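Long-range contacts in protein PTHB1 (Homo sapiens, PDB 4YD8), which contributes an N-terminal seven-bladed beta-propeller to the BBSome, a coat complex thought to sort specific membrane proteins to the primary cilium: residues 249-254 against 292-297; 151-156 against 168-173. All blocks are in the same frame, centred on the assembly; numbering follows the deposited sequence. Where two conformers were deposited one is given.

The two contacts divide between them the packing of a seven-bladed beta-propeller: contact 2 lies within a blade, contact 1 between two blades. Contact 2 (151-156 with 168-173) is made by antiparallel strands that share backbone hydrogen bonds. Contact 1 (249-254 with 292-297) brings together the inner strands of successive blades, without any direct hydrogen bond between them. The centres of contact 1 and contact 2 lie about 24 Å apart, and the two do not touch. The centre of contact 1 is about 8 Å from the centre of the chain, that of contact 2 about 18 Å. Only contact 2 adjoins Gly145, critical for protein stability: the nearest atoms of Gly145 and the Asp154 side chain are about 3 Å apart.

Contact 1: 249-254 against 292-297; sequences ALDICI and SCFLPY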
loop_
_atom_site.group_PDB
_atom_site.type_symbol
_atom_site.label_atom_id
_atom_site.label_comp_id
_atom_site.label_asym_id
_atom_site.label_seq_id
_atom_site.Cartn_x
_atom_site.Cartn_y
_atom_site.Cartn_z
ATOM N N ALA A 249 4.799 15.514 -2.986
ATOM C CA ALA A 249 4.946 14.053 -2.983
ATOM C C ALA A 249 3.643 13.337 -3.318
ATOM O O ALA A 249 2.570 13.733 -2.862
ATOM C CB ALA A 249 5.457 13.580 -1.633
ATOM N N LEU A 250 3.752 12.275 -4.111
ATOM C CA LEU A 250 2.614 11.407 -4.409
ATOM C C LEU A 250 2.476 10.273 -3.391
ATOM O O LEU A 250 1.365 9.876 -3.028
ATOM C CB LEU A 250 2.754 10.814 -5.816
ATOM C CG LEU A 250 2.659 11.779 -7.000
ATOM C CD1 LEU A 250 2.887 11.042 -8.313
ATOM C CD2 LEU A 250 1.306 12.475 -7.009
ATOM N N ASP A 251 3.605 9.741 -2.946
ATOM C CA ASP A 251 3.582 8.565 -2.094
ATOM C C ASP A 251 4.895 8.444 -1.334
ATOM O O ASP A 251 5.917 9.012 -1.743
ATOM C CB ASP A 251 3.325 7.301 -2.952
ATOM C CG ASP A 251 2.792 6.129 -2.141
ATOM O OD1 ASP A 251 2.483 6.326 -0.947
ATOM O OD2 ASP A 251 2.653 5.010 -2.707
ATOM N N ILE A 252 4.849 7.715 -0.220
ATOM C CA ILE A 252 6.036 7.310 0.529
ATOM C C ILE A 252 5.949 5.817 0.788
ATOM O O ILE A 252 4.877 5.307 1.097
ATOM C CB ILE A 252 6.158 8.005 1.898
ATOM C CG1 ILE A 252 6.179 9.510 1.764
ATOM C CG2 ILE A 252 7.413 7.537 2.649
ATOM C CD1 ILE A 252 5.835 10.176 3.092
ATOM N N CYS A 253 7.076 5.130 0.679
ATOM C CA CYS A 253 7.140 3.693 0.935
ATOM C C CYS A 253 8.414 3.409 1.720
ATOM O O CYS A 253 9.504 3.720 1.245
ATOM C CB CYS A 253 7.141 2.909 -0.385
ATOM S SG CYS A 253 7.040 1.084 -0.135
ATOM N N ILE A 254 8.302 2.827 2.909
ATOM C CA ILE A 254 9.512 2.509 3.674
ATOM C C ILE A 254 9.811 1.023 3.569
ATOM O O ILE A 254 8.972 0.208 3.925
ATOM C CB ILE A 254 9.374 2.904 5.139
ATOM C CG1 ILE A 254 9.121 4.421 5.236
ATOM C CG2 ILE A 254 10.635 2.514 5.916
ATOM C CD1 ILE A 254 8.815 4.890 6.609
ATOM N N SER A 292 2.415 7.995 -11.759
ATOM C CA SER A 292 1.106 7.819 -11.149
ATOM C C SER A 292 1.208 7.022 -9.855
ATOM O O SER A 292 0.420 7.235 -8.943
ATOM C CB SER A 292 0.153 7.124 -12.114
ATOM O OG SER A 292 0.718 5.901 -12.545
ATOM N N CYS A 293 2.171 6.107 -9.770
ATOM C CA CYS A 293 2.308 5.292 -8.571
ATOM C C CYS A 293 3.652 4.579 -8.563
ATOM O O CYS A 293 4.356 4.565 -9.575
ATOM C CB CYS A 293 1.173 4.265 -8.496
ATOM S SG CYS A 293 1.256 3.066 -9.860
ATOM N N PHE A 294 4.009 3.958 -7.442
ATOM C CA PHE A 294 5.301 3.247 -7.389
ATOM C C PHE A 294 5.334 2.191 -6.296
ATOM O O PHE A 294 4.419 2.107 -5.465
ATOM C CB PHE A 294 6.419 4.320 -7.290
ATOM C CG PHE A 294 6.833 4.738 -5.885
ATOM C CD1 PHE A 294 5.904 4.830 -4.843
ATOM C CD2 PHE A 294 8.181 4.951 -5.594
ATOM C CE1 PHE A 294 6.305 5.220 -3.542
ATOM C CE2 PHE A 294 8.583 5.387 -4.325
ATOM C CZ PHE A 294 7.654 5.489 -3.294
ATOM N N LEU A 295 6.361 1.349 -6.342
ATOM C CA LEU A 295 6.558 0.313 -5.348
ATOM C C LEU A 295 7.998 -0.185 -5.391
ATOM O O LEU A 295 8.359 -0.946 -6.295
ATOM C CB LEU A 295 5.606 -0.879 -5.582
ATOM C CG LEU A 295 5.755 -1.947 -4.495
ATOM C CD1 LEU A 295 5.027 -1.504 -3.224
ATOM C CD2 LEU A 295 5.272 -3.310 -4.966
ATOM N N PRO A 296 8.826 0.235 -4.415
ATOM C CA PRO A 296 10.113 -0.435 -4.176
ATOM C C PRO A 296 9.808 -1.852 -3.710
ATOM O O PRO A 296 9.209 -1.980 -2.636
ATOM C CB PRO A 296 10.764 0.386 -3.047
ATOM C CG PRO A 296 9.935 1.645 -2.940
ATOM C CD PRO A 296 8.552 1.278 -3.412
ATOM N N TYR A 297 10.168 -2.877 -4.482
ATOM C CA TYR A 297 9.560 -4.203 -4.279
ATOM C C TYR A 297 10.536 -5.332 -4.029
ATOM O O TYR A 297 10.128 -6.402 -3.583
ATOM C CB TYR A 297 8.675 -4.577 -5.483
ATOM C CG TYR A 297 9.438 -4.873 -6.773
ATOM C CD1 TYR A 297 9.816 -3.839 -7.621
ATOM C CD2 TYR A 297 9.754 -6.179 -7.148
ATOM C CE1 TYR A 297 10.511 -4.089 -8.802
ATOM C CE2 TYR A 297 10.454 -6.445 -8.338
ATOM C CZ TYR A 297 10.827 -5.389 -9.157
ATOM O OH TYR A 297 11.524 -5.612 -10.324
HETATM O O HOH W 1 2.166 4.858 -5.267
HETATM O O HOH W 2 3.625 2.128 -2.878
#
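Cys253 packs its sulfur and CB against the ring of Pro296, and this is the apolar, closely packed part of the contact: SG comes to 3.6 Å from CD of the proline. Beside it, Cys253 CB lies 3.9 Å from CZ of Phe294. The phenylalanine is in turn held from within its own strand, because Pro296 CD sits over the middle of one ring face, 4.1 Å above the plane. Proline, thiol and aromatic ring thus form one small apolar cluster.

The other part of the contact is polar and hydrated. Asp251 still touches the aromatic ring, its CB 3.7 Å from Phe294 CE1 in an oblique approach, while OD2 lies in the ring plane at its edge; the carboxylate itself is turned 64° from that plane. With CG anti to the backbone N (chi1 -159°), the carboxylate is directed toward strand 292-297, two waters lying between it and the backbone. OD1 turns back to take a weak hydrogen bond from Ile252 N at 2.8 Å, and OD2 receives one from each water. The first water, 2.6 Å from Asp251 OD2, accepts from Phe294 N; the second donates to Phe294 O at 2.7 Å. OD2 is thus linked through water to both N and O of Phe294, and no direct hydrogen bond joins the two segments.

Such a spacing is usual where propeller blades meet: segments 251-254 and 292-297 run almost parallel (8° apart), their axes 7.7 Å from each other at closest approach. Each is paired instead within its own sheet. Classic beta bulges set Leu250 and Asp251 opposite Leu267, and Ser292 and Cys293 opposite Gly310. Phe294 also packs on Phe265 and Leu267 of strand 263-268 and on Ile309 of strand 306-311, while Leu295 turns to Val339 of strand 334-342.

Contact 2: 151-156 against 168-173; sequences KGRDLI and FEQESY
The Phe168 ring has Ile156 O at its edge, near the ring plane, and Tyr173 CD1 over one face, 3.4 Å above the plane and offset toward the rim; His133 also meets this ring. The Arg153 guanidinium carries Leu155 CD2 on one face, 3.8 Å above its plane and likewise off-centre. The Gln170 amide is inclined 65° to that guanidinium and meets the arginine near the backbone, NE2 lying 3.3 Å from Arg153 CB.

With CG anti to the carbonyl carbon (chi1 -59°) and the chain extended beyond it, Gln170 carries its amide to Arg153, its CG passing Leu155 CD2 and Asp154 O. Its NE2 donates to Lys89 O and also to a water 3.0 Å from NE2, which in turn lies 2.8 Å from Gly152 O and may donate to it. Were Gln170 an alanine, Lys89 O and this water would probably lose their amide partner, and a gap would be likely to open beside Arg153 CB. Leu155 CB packs 3.5 Å from Phe168 O.

Ile156 and Phe168 form an antiparallel hydrogen-bonded pair. Ile156 N donates to Phe168 O (3.1 Å, nearly straight at 173°), and Phe168 N returns a bond of 2.8 Å to Ile156 O. Beyond the pair, a type II' turn from Glu169 to Ser172, with Gln170 at positive phi, reverses the chain into strand 172-178. Asp154 OD2 meanwhile accepts from Lys89 N, just past strand 84-88 of the preceding sheet. Tight hairpins linking successive strands of a four-stranded antiparallel sheet are the build of a propeller blade.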
loop_
_atom_site.group_PDB
_atom_site.type_symbol
_atom_site.label_atom_id
_atom_site.label_comp_id
_atom_site.label_asym_id
_atom_site.label_seq_id
_atom_site.Cartn_x
_atom_site.Cartn_y
_atom_site.Cartn_z
ATOM N N LYS A 151 6.314 -5.957 20.226
ATOM C CA LYS A 151 6.372 -7.083 19.294
ATOM C C LYS A 151 5.019 -7.773 19.153
ATOM O O LYS A 151 4.248 -7.837 20.109
ATOM C CB LYS A 151 7.428 -8.098 19.746
ATOM N N GLY A 152 4.735 -8.287 17.956
ATOM C CA GLY A 152 3.604 -9.179 17.757
ATOM C C GLY A 152 2.256 -8.507 17.575
ATOM O O GLY A 152 1.218 -9.146 17.648
ATOM N N ARG A 153 2.258 -7.204 17.341
ATOM C CA ARG A 153 1.001 -6.505 17.125
ATOM C C ARG A 153 1.221 -5.300 16.213
ATOM O O ARG A 153 2.280 -4.664 16.251
ATOM C CB ARG A 153 0.391 -6.067 18.458
ATOM C CG ARG A 153 1.197 -5.014 19.178
ATOM C CD ARG A 153 0.714 -4.803 20.611
ATOM N NE ARG A 153 1.205 -3.522 21.119
ATOM C CZ ARG A 153 0.725 -2.896 22.189
ATOM N NH1 ARG A 153 -0.267 -3.435 22.881
ATOM N NH2 ARG A 153 1.237 -1.730 22.565
ATOM N N ASP A 154 0.227 -5.004 15.385
ATOM C CA ASP A 154 0.275 -3.833 14.512
ATOM C C ASP A 154 -0.720 -2.796 15.003
ATOM O O ASP A 154 -1.922 -3.036 14.981
ATOM C CB ASP A 154 -0.027 -4.222 13.067
ATOM C CG ASP A 154 1.124 -4.951 12.420
ATOM O OD1 ASP A 154 2.261 -4.451 12.582
ATOM O OD2 ASP A 154 0.907 -6.014 11.775
ATOM N N LEU A 155 -0.210 -1.659 15.459
ATOM C CA LEU A 155 -1.070 -0.536 15.844
ATOM C C LEU A 155 -1.376 0.254 14.582
ATOM O O LEU A 155 -0.693 0.083 13.582
ATOM C CB LEU A 155 -0.383 0.333 16.888
ATOM C CG LEU A 155 0.113 -0.393 18.144
ATOM C CD1 LEU A 155 0.365 0.604 19.267
ATOM C CD2 LEU A 155 -0.864 -1.471 18.574
ATOM N N ILE A 156 -2.389 1.113 14.621
ATOM C CA ILE A 156 -2.819 1.835 13.432
ATOM C C ILE A 156 -2.794 3.330 13.731
ATOM O O ILE A 156 -3.153 3.756 14.831
ATOM C CB ILE A 156 -4.233 1.393 12.984
ATOM C CG1 ILE A 156 -4.183 -0.008 12.342
ATOM C CG2 ILE A 156 -4.866 2.388 12.003
ATOM C CD1 ILE A 156 -5.549 -0.629 12.186
ATOM N N PHE A 168 -4.361 4.226 17.265
ATOM C CA PHE A 168 -5.215 3.200 17.838
ATOM C C PHE A 168 -4.392 1.980 18.216
ATOM O O PHE A 168 -3.676 1.425 17.385
ATOM C CB PHE A 168 -6.315 2.801 16.848
ATOM C CG PHE A 168 -7.276 3.917 16.536
ATOM C CD1 PHE A 168 -6.982 4.851 15.553
ATOM C CD2 PHE A 168 -8.457 4.042 17.248
ATOM C CE1 PHE A 168 -7.858 5.894 15.286
ATOM C CE2 PHE A 168 -9.348 5.075 16.978
ATOM C CZ PHE A 168 -9.044 6.001 15.992
ATOM N N GLU A 169 -4.490 1.581 19.479
ATOM C CA GLU A 169 -3.813 0.393 19.957
ATOM C C GLU A 169 -4.790 -0.771 19.827
ATOM O O GLU A 169 -5.458 -1.145 20.792
ATOM C CB GLU A 169 -3.332 0.588 21.401
ATOM C CG GLU A 169 -2.272 1.677 21.539
ATOM C CD GLU A 169 -1.816 1.895 22.976
ATOM O OE1 GLU A 169 -2.491 1.405 23.906
ATOM O OE2 GLU A 169 -0.776 2.557 23.174
ATOM N N GLN A 170 -4.890 -1.294 18.608
ATOM C CA GLN A 170 -5.831 -2.355 18.269
ATOM C C GLN A 170 -7.245 -1.953 18.715
ATOM O O GLN A 170 -7.776 -0.967 18.206
ATOM C CB GLN A 170 -5.348 -3.685 18.866
ATOM C CG GLN A 170 -3.934 -4.022 18.311
ATOM C CD GLN A 170 -3.348 -5.335 18.803
ATOM O OE1 GLN A 170 -3.271 -5.586 20.005
ATOM N NE2 GLN A 170 -2.894 -6.171 17.861
ATOM N N GLU A 171 -7.850 -2.687 19.655
ATOM C CA GLU A 171 -9.235 -2.423 20.058
ATOM C C GLU A 171 -9.448 -1.094 20.790
ATOM O O GLU A 171 -10.588 -0.716 21.043
ATOM C CB GLU A 171 -9.767 -3.543 20.977
ATOM C CG GLU A 171 -9.920 -4.917 20.299
ATOM C CD GLU A 171 -8.609 -5.698 20.242
ATOM O OE1 GLU A 171 -7.642 -5.274 20.906
ATOM O OE2 GLU A 171 -8.549 -6.732 19.538
ATOM N N SER A 172 -8.385 -0.396 21.171
ATOM C CA SER A 172 -8.603 0.838 21.931
ATOM C C SER A 172 -7.899 2.062 21.351
ATOM O O SER A 172 -6.800 1.977 20.804
ATOM C CB SER A 172 -8.194 0.643 23.399
ATOM O OG SER A 172 -6.888 0.112 23.517
ATOM N N TYR A 173 -8.565 3.209 21.469
ATOM C CA TYR A 173 -7.993 4.477 21.043
ATOM C C TYR A 173 -6.907 4.896 22.020
ATOM O O TYR A 173 -7.121 4.871 23.229
ATOM C CB TYR A 173 -9.080 5.547 20.962
ATOM C CG TYR A 173 -8.593 6.902 20.524
ATOM C CD1 TYR A 173 -7.941 7.069 19.313
ATOM C CD2 TYR A 173 -8.813 8.031 21.314
ATOM C CE1 TYR A 173 -7.506 8.318 18.903
ATOM C CE2 TYR A 173 -8.377 9.278 20.916
ATOM C CZ TYR A 173 -7.729 9.417 19.710
ATOM O OH TYR A 173 -7.303 10.663 19.310
HETATM O O HOH W 3 -1.511 -8.856 18.283
HETATM O O HOH W 4 -4.192 -1.750 15.704
#